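PDB 4IUY: short chain dehydrogenase/reductase from Acinetobacter baumannii, which probably catalyses the NAD(P)(H)-dependent interconversion of an alcohol and a carbonyl compound. Local coordinates for residues W129-L137 / P177-L188. Numbering follows the deposited sequence.
Sequences WDKIVDTNL and PYCASKAGLRHL
S181 sits as a knob among I132, V133, N136 and L137, where segments 129-137 and 177-188 of helices 126-153 and 176-196 run side by side, crossing at -22°. Its OG lies between the backbone N and the carbonyl carbon (chi1 67°), a setting in which it donates a hydrogen bond to Y178 O while accepting a long, bent one from N136 ND2 (3.3 Å), close to the N136 amide plane. The same nitrogen also donates to V115 O, so two acceptors hold it and probably limit the turning of the amide. Turned 88° to the Y178 ring, the amide brings ND2 to 3.5 Å from Y178 CD1. Toward the start of the pair, W129 and I132 both cross P177 obliquely, each meeting P177 CB; the W129 ring also stacks on W141 of a neighbouring subunit. L137 is the reciprocal knob: its CD1 drops among G184, S181, L185 and L188, within 3.4 Å of L185 N. N136 O and K182 NZ share a water, each 2.8 Å from it. N136, Y178 and K182 probably match the family's Asn-Ser-Tyr-Lys tetrad, and the N136 O–water–K182 NZ bridge is consistent with the proton relay of related enzymes, in which a water held by the asparagine carbonyl links lysine to solvent.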
ATOM      1  N   TRP D 129     -12.532  16.613 -16.851  1.00 48.80           N
ATOM      2  CA  TRP D 129     -11.437  16.521 -15.894  1.00 45.31           C
ATOM      3  C   TRP D 129     -11.517  17.599 -14.824  1.00 49.01           C
ATOM      4  O   TRP D 129     -11.455  17.291 -13.632  1.00 43.63           O
ATOM      5  CB  TRP D 129     -10.094  16.585 -16.605  1.00 46.06           C
ATOM      6  CG  TRP D 129      -8.912  16.594 -15.678  1.00 44.69           C
ATOM      7  CD1 TRP D 129      -8.342  17.682 -15.078  1.00 44.81           C
ATOM      8  CD2 TRP D 129      -8.167  15.456 -15.235  1.00 49.31           C
ATOM      9  NE1 TRP D 129      -7.275  17.294 -14.301  1.00 48.51           N
ATOM     10  CE2 TRP D 129      -7.149  15.932 -14.376  1.00 46.12           C
ATOM     11  CE3 TRP D 129      -8.251  14.084 -15.492  1.00 46.93           C
ATOM     12  CZ2 TRP D 129      -6.234  15.087 -13.775  1.00 44.88           C
ATOM     13  CZ3 TRP D 129      -7.335  13.246 -14.895  1.00 50.55           C
ATOM     14  CH2 TRP D 129      -6.346  13.749 -14.038  1.00 43.92           C
ATOM     15  N   ASP D 130     -11.617  18.858 -15.252  1.00 46.32           N
ATOM     16  CA  ASP D 130     -11.714  19.979 -14.311  1.00 48.64           C
ATOM     17  C   ASP D 130     -12.888  19.811 -13.357  1.00 47.36           C
ATOM     18  O   ASP D 130     -12.733  20.000 -12.163  1.00 53.09           O
ATOM     19  CB  ASP D 130     -11.792  21.330 -15.020  1.00 48.18           C
ATOM     20  CG  ASP D 130     -10.495  21.687 -15.757  1.00 57.63           C
ATOM     21  OD1 ASP D 130      -9.426  21.071 -15.486  1.00 53.65           O
ATOM     22  OD2 ASP D 130     -10.538  22.602 -16.611  1.00 60.27           O
ATOM     23  N   LYS D 131     -14.054  19.430 -13.870  1.00 46.20           N
ATOM     24  CA  LYS D 131     -15.207  19.242 -12.994  1.00 45.43           C
ATOM     25  C   LYS D 131     -14.961  18.198 -11.910  1.00 47.23           C
ATOM     26  O   LYS D 131     -15.172  18.452 -10.735  1.00 53.82           O
ATOM     27  CB  LYS D 131     -16.448  18.850 -13.795  1.00 49.64           C
ATOM     28  CG  LYS D 131     -17.674  18.655 -12.918  1.00 59.68           C
ATOM     29  CD  LYS D 131     -18.946  18.543 -13.719  1.00 73.18           C
ATOM     30  CE  LYS D 131     -18.900  17.332 -14.644  1.00 89.64           C
ATOM     31  NZ  LYS D 131     -19.036  16.015 -13.925  1.00 96.50           N
ATOM     32  N   ILE D 132     -14.504  17.020 -12.318  1.00 46.83           N
ATOM     33  CA  ILE D 132     -14.332  15.883 -11.419  1.00 45.21           C
ATOM     34  C   ILE D 132     -13.182  16.088 -10.425  1.00 45.67           C
ATOM     35  O   ILE D 132     -13.332  15.845  -9.232  1.00 44.98           O
ATOM     36  CB  ILE D 132     -14.152  14.597 -12.225  1.00 46.27           C
ATOM     37  CG1 ILE D 132     -15.458  14.268 -12.926  1.00 45.16           C
ATOM     38  CG2 ILE D 132     -13.677  13.427 -11.336  1.00 40.14           C
ATOM     39  CD1 ILE D 132     -15.299  13.283 -14.038  1.00 43.07           C
ATOM     40  N   VAL D 133     -12.038  16.538 -10.923  1.00 41.00           N
ATOM     41  CA  VAL D 133     -10.870  16.706 -10.077  1.00 44.54           C
ATOM     42  C   VAL D 133     -10.978  17.924  -9.147  1.00 51.40           C
ATOM     43  O   VAL D 133     -10.624  17.822  -7.955  1.00 46.56           O
ATOM     44  CB  VAL D 133      -9.564  16.719 -10.916  1.00 55.12           C
ATOM     45  CG1 VAL D 133      -8.370  16.906 -10.013  1.00 40.20           C
ATOM     46  CG2 VAL D 133      -9.417  15.394 -11.692  1.00 40.53           C
ATOM     47  N   ASP D 134     -11.510  19.048  -9.655  1.00 41.71           N
ATOM     48  CA  ASP D 134     -11.693  20.239  -8.807  1.00 42.95           C
ATOM     49  C   ASP D 134     -12.684  20.008  -7.692  1.00 42.90           C
ATOM     50  O   ASP D 134     -12.444  20.421  -6.560  1.00 41.80           O
ATOM     51  CB  ASP D 134     -12.115  21.471  -9.609  1.00 48.49           C
ATOM     52  CG  ASP D 134     -11.023  21.952 -10.524  1.00 59.20           C
ATOM     53  OD1 ASP D 134      -9.907  21.389 -10.446  1.00 65.55           O
ATOM     54  OD2 ASP D 134     -11.276  22.881 -11.308  1.00 63.51           O
ATOM     55  N   THR D 135     -13.789  19.346  -8.018  1.00 41.24           N
ATOM     56  CA  THR D 135     -14.799  18.990  -7.039  1.00 40.62           C
ATOM     57  C   THR D 135     -14.308  17.923  -6.044  1.00 50.06           C
ATOM     58  O   THR D 135     -14.543  18.040  -4.843  1.00 44.37           O
ATOM     59  CB  THR D 135     -16.075  18.466  -7.716  1.00 47.43           C
ATOM     60  OG1 THR D 135     -16.710  19.530  -8.435  1.00 59.58           O
ATOM     61  CG2 THR D 135     -17.053  17.899  -6.669  1.00 53.90           C
ATOM     62  N   ASN D 136     -13.619  16.894  -6.539  1.00 42.88           N
ATOM     63  CA  ASN D 136     -13.244  15.771  -5.676  1.00 45.29           C
ATOM     64  C   ASN D 136     -11.991  15.979  -4.862  1.00 41.72           C
ATOM     65  O   ASN D 136     -11.837  15.365  -3.798  1.00 41.34           O
ATOM     66  CB  ASN D 136     -13.110  14.467  -6.476  1.00 48.22           C
ATOM     67  CG  ASN D 136     -14.436  13.967  -7.032  1.00 54.35           C
ATOM     68  OD1 ASN D 136     -15.487  14.277  -6.510  1.00 69.96           O
ATOM     69  ND2 ASN D 136     -14.382  13.192  -8.100  1.00 57.56           N
ATOM     70  N   LEU D 137     -11.111  16.860  -5.334  1.00 41.37           N
ATOM     71  CA  LEU D 137      -9.788  17.012  -4.717  1.00 40.27           C
ATOM     72  C   LEU D 137      -9.474  18.478  -4.370  1.00 46.80           C
ATOM     73  O   LEU D 137      -9.117  18.801  -3.237  1.00 39.41           O
ATOM     74  CB  LEU D 137      -8.700  16.437  -5.615  1.00 37.50           C
ATOM     75  CG  LEU D 137      -7.242  16.637  -5.192  1.00 46.23           C
ATOM     76  CD1 LEU D 137      -6.936  16.026  -3.802  1.00 36.72           C
ATOM     77  CD2 LEU D 137      -6.308  16.065  -6.240  1.00 41.98           C
ATOM     78  N   PRO D 177     -10.783   9.893 -14.145  1.00 43.30           N
ATOM     79  CA  PRO D 177     -10.533  11.126 -13.373  1.00 43.51           C
ATOM     80  C   PRO D 177     -10.945  10.990 -11.905  1.00 41.50           C
ATOM     81  O   PRO D 177     -10.240  11.496 -11.027  1.00 40.61           O
ATOM     82  CB  PRO D 177     -11.409  12.182 -14.083  1.00 44.30           C
ATOM     83  CG  PRO D 177     -11.652  11.614 -15.472  1.00 48.07           C
ATOM     84  CD  PRO D 177     -11.744  10.125 -15.245  1.00 48.84           C
ATOM     85  N   TYR D 178     -12.030  10.264 -11.649  1.00 39.37           N
ATOM     86  CA  TYR D 178     -12.491  10.009 -10.283  1.00 37.90           C
ATOM     87  C   TYR D 178     -11.420   9.241  -9.476  1.00 38.01           C
ATOM     88  O   TYR D 178     -11.108   9.623  -8.349  1.00 42.98           O
ATOM     89  CB  TYR D 178     -13.803   9.238 -10.338  1.00 38.20           C
ATOM     90  CG  TYR D 178     -14.469   8.958  -9.020  1.00 49.96           C
ATOM     91  CD1 TYR D 178     -15.406   9.850  -8.493  1.00 40.26           C
ATOM     92  CD2 TYR D 178     -14.212   7.771  -8.317  1.00 43.93           C
ATOM     93  CE1 TYR D 178     -16.045   9.590  -7.316  1.00 37.07           C
ATOM     94  CE2 TYR D 178     -14.853   7.506  -7.131  1.00 37.77           C
ATOM     95  CZ  TYR D 178     -15.782   8.422  -6.642  1.00 39.42           C
ATOM     96  OH  TYR D 178     -16.446   8.180  -5.464  1.00 43.50           O
ATOM     97  N   CYS D 179     -10.885   8.161 -10.048  1.00 37.01           N
ATOM     98  CA  CYS D 179      -9.803   7.391  -9.407  1.00 39.90           C
ATOM     99  C   CYS D 179      -8.583   8.252  -9.118  1.00 38.22           C
ATOM    100  O   CYS D 179      -8.010   8.168  -8.034  1.00 39.99           O
ATOM    101  CB  CYS D 179      -9.374   6.192 -10.271  1.00 38.60           C
ATOM    102  SG  CYS D 179     -10.628   4.873 -10.287  1.00 42.83           S
ATOM    103  N   ALA D 180      -8.172   9.066 -10.091  1.00 36.79           N
ATOM    104  CA  ALA D 180      -7.004   9.920  -9.871  1.00 50.82           C
ATOM    105  C   ALA D 180      -7.255  10.899  -8.702  1.00 52.07           C
ATOM    106  O   ALA D 180      -6.393  11.088  -7.835  1.00 40.93           O
ATOM    107  CB  ALA D 180      -6.625  10.663 -11.150  1.00 37.86           C
ATOM    108  N   SER D 181      -8.443  11.509  -8.685  1.00 48.11           N
ATOM    109  CA  SER D 181      -8.762  12.521  -7.691  1.00 40.38           C
ATOM    110  C   SER D 181      -8.866  11.910  -6.293  1.00 44.85           C
ATOM    111  O   SER D 181      -8.360  12.487  -5.315  1.00 44.24           O
ATOM    112  CB  SER D 181     -10.036  13.288  -8.093  1.00 41.63           C
ATOM    113  OG  SER D 181     -11.185  12.451  -8.056  1.00 49.34           O
ATOM    114  N   LYS D 182      -9.488  10.737  -6.202  1.00 35.17           N
ATOM    115  CA  LYS D 182      -9.619  10.048  -4.914  1.00 36.01           C
ATOM    116  C   LYS D 182      -8.271   9.590  -4.324  1.00 39.50           C
ATOM    117  O   LYS D 182      -8.040   9.733  -3.121  1.00 39.79           O
ATOM    118  CB  LYS D 182     -10.570   8.853  -5.029  1.00 34.35           C
ATOM    119  CG  LYS D 182     -12.027   9.248  -5.255  1.00 34.75           C
ATOM    120  CD  LYS D 182     -12.553  10.224  -4.226  1.00 34.62           C
ATOM    121  CE  LYS D 182     -14.056  10.425  -4.373  1.00 35.07           C
ATOM    122  NZ  LYS D 182     -14.678  11.191  -3.213  1.00 34.97           N
ATOM    123  N   ALA D 183      -7.391   9.037  -5.156  1.00 34.26           N
ATOM    124  CA  ALA D 183      -6.036   8.711  -4.696  1.00 42.69           C
ATOM    125  C   ALA D 183      -5.321   9.999  -4.269  1.00 44.87           C
ATOM    126  O   ALA D 183      -4.547  10.004  -3.307  1.00 44.47           O
ATOM    127  CB  ALA D 183      -5.228   8.020  -5.785  1.00 34.42           C
ATOM    128  N   GLY D 184      -5.542  11.077  -5.012  1.00 34.90           N
ATOM    129  CA  GLY D 184      -4.964  12.353  -4.631  1.00 36.63           C
ATOM    130  C   GLY D 184      -5.439  12.792  -3.252  1.00 36.19           C
ATOM    131  O   GLY D 184      -4.652  13.267  -2.441  1.00 38.52           O
ATOM    132  N   LEU D 185      -6.746  12.681  -3.016  1.00 34.79           N
ATOM    133  CA  LEU D 185      -7.329  13.084  -1.751  1.00 40.43           C
ATOM    134  C   LEU D 185      -6.847  12.181  -0.616  1.00 42.22           C
ATOM    135  O   LEU D 185      -6.528  12.666   0.482  1.00 36.03           O
ATOM    136  CB  LEU D 185      -8.852  13.087  -1.835  1.00 34.53           C
ATOM    137  CG  LEU D 185      -9.608  13.540  -0.588  1.00 42.86           C
ATOM    138  CD1 LEU D 185      -9.199  14.928  -0.155  1.00 35.10           C
ATOM    139  CD2 LEU D 185     -11.133  13.417  -0.758  1.00 34.48           C
ATOM    140  N   ARG D 186      -6.725  10.887  -0.906  1.00 35.28           N
ATOM    141  CA  ARG D 186      -6.235   9.935   0.093  1.00 36.07           C
ATOM    142  C   ARG D 186      -4.843  10.318   0.585  1.00 37.82           C
ATOM    143  O   ARG D 186      -4.589  10.358   1.787  1.00 36.18           O
ATOM    144  CB  ARG D 186      -6.205   8.502  -0.451  1.00 37.43           C
ATOM    145  CG  ARG D 186      -5.759   7.479   0.590  1.00 33.02           C
ATOM    146  CD  ARG D 186      -5.574   6.086  -0.029  1.00 46.57           C
ATOM    147  NE  ARG D 186      -5.593   5.077   1.023  1.00 46.97           N
ATOM    148  CZ  ARG D 186      -4.531   4.710   1.735  1.00 46.33           C
ATOM    149  NH1 ARG D 186      -3.336   5.260   1.501  1.00 42.20           N
ATOM    150  NH2 ARG D 186      -4.667   3.792   2.688  1.00 39.00           N
ATOM    151  N   HIS D 187      -3.935  10.615  -0.329  1.00 34.13           N
ATOM    152  CA  HIS D 187      -2.594  10.948   0.123  1.00 38.07           C
ATOM    153  C   HIS D 187      -2.538  12.328   0.796  1.00 35.18           C
ATOM    154  O   HIS D 187      -1.734  12.541   1.717  1.00 40.28           O
ATOM    155  CB  HIS D 187      -1.586  10.870  -1.021  1.00 35.55           C
ATOM    156  CG  HIS D 187      -0.162  10.860  -0.570  1.00 35.52           C
ATOM    157  ND1 HIS D 187       0.249  10.194   0.565  1.00 38.60           N
ATOM    158  CD2 HIS D 187       0.958  11.380  -1.128  1.00 37.24           C
ATOM    159  CE1 HIS D 187       1.559  10.331   0.706  1.00 40.62           C
ATOM    160  NE2 HIS D 187       2.016  11.032  -0.318  1.00 37.79           N
ATOM    161  N   LEU D 188      -3.390  13.245   0.335  1.00 35.31           N
ATOM    162  CA  LEU D 188      -3.481  14.583   0.913  1.00 35.97           C
ATOM    163  C   LEU D 188      -3.960  14.487   2.356  1.00 42.76           C
ATOM    164  O   LEU D 188      -3.502  15.226   3.219  1.00 42.15           O
ATOM    165  CB  LEU D 188      -4.415  15.480   0.093  1.00 36.22           C
ATOM    166  CG  LEU D 188      -4.488  16.957   0.539  1.00 44.09           C
ATOM    167  CD1 LEU D 188      -3.099  17.572   0.500  1.00 41.78           C
ATOM    168  CD2 LEU D 188      -5.440  17.769  -0.310  1.00 37.48           C
TER
HETATM  169  O   HOH W   1     -13.952  13.876  -2.770  1.00 43.46           O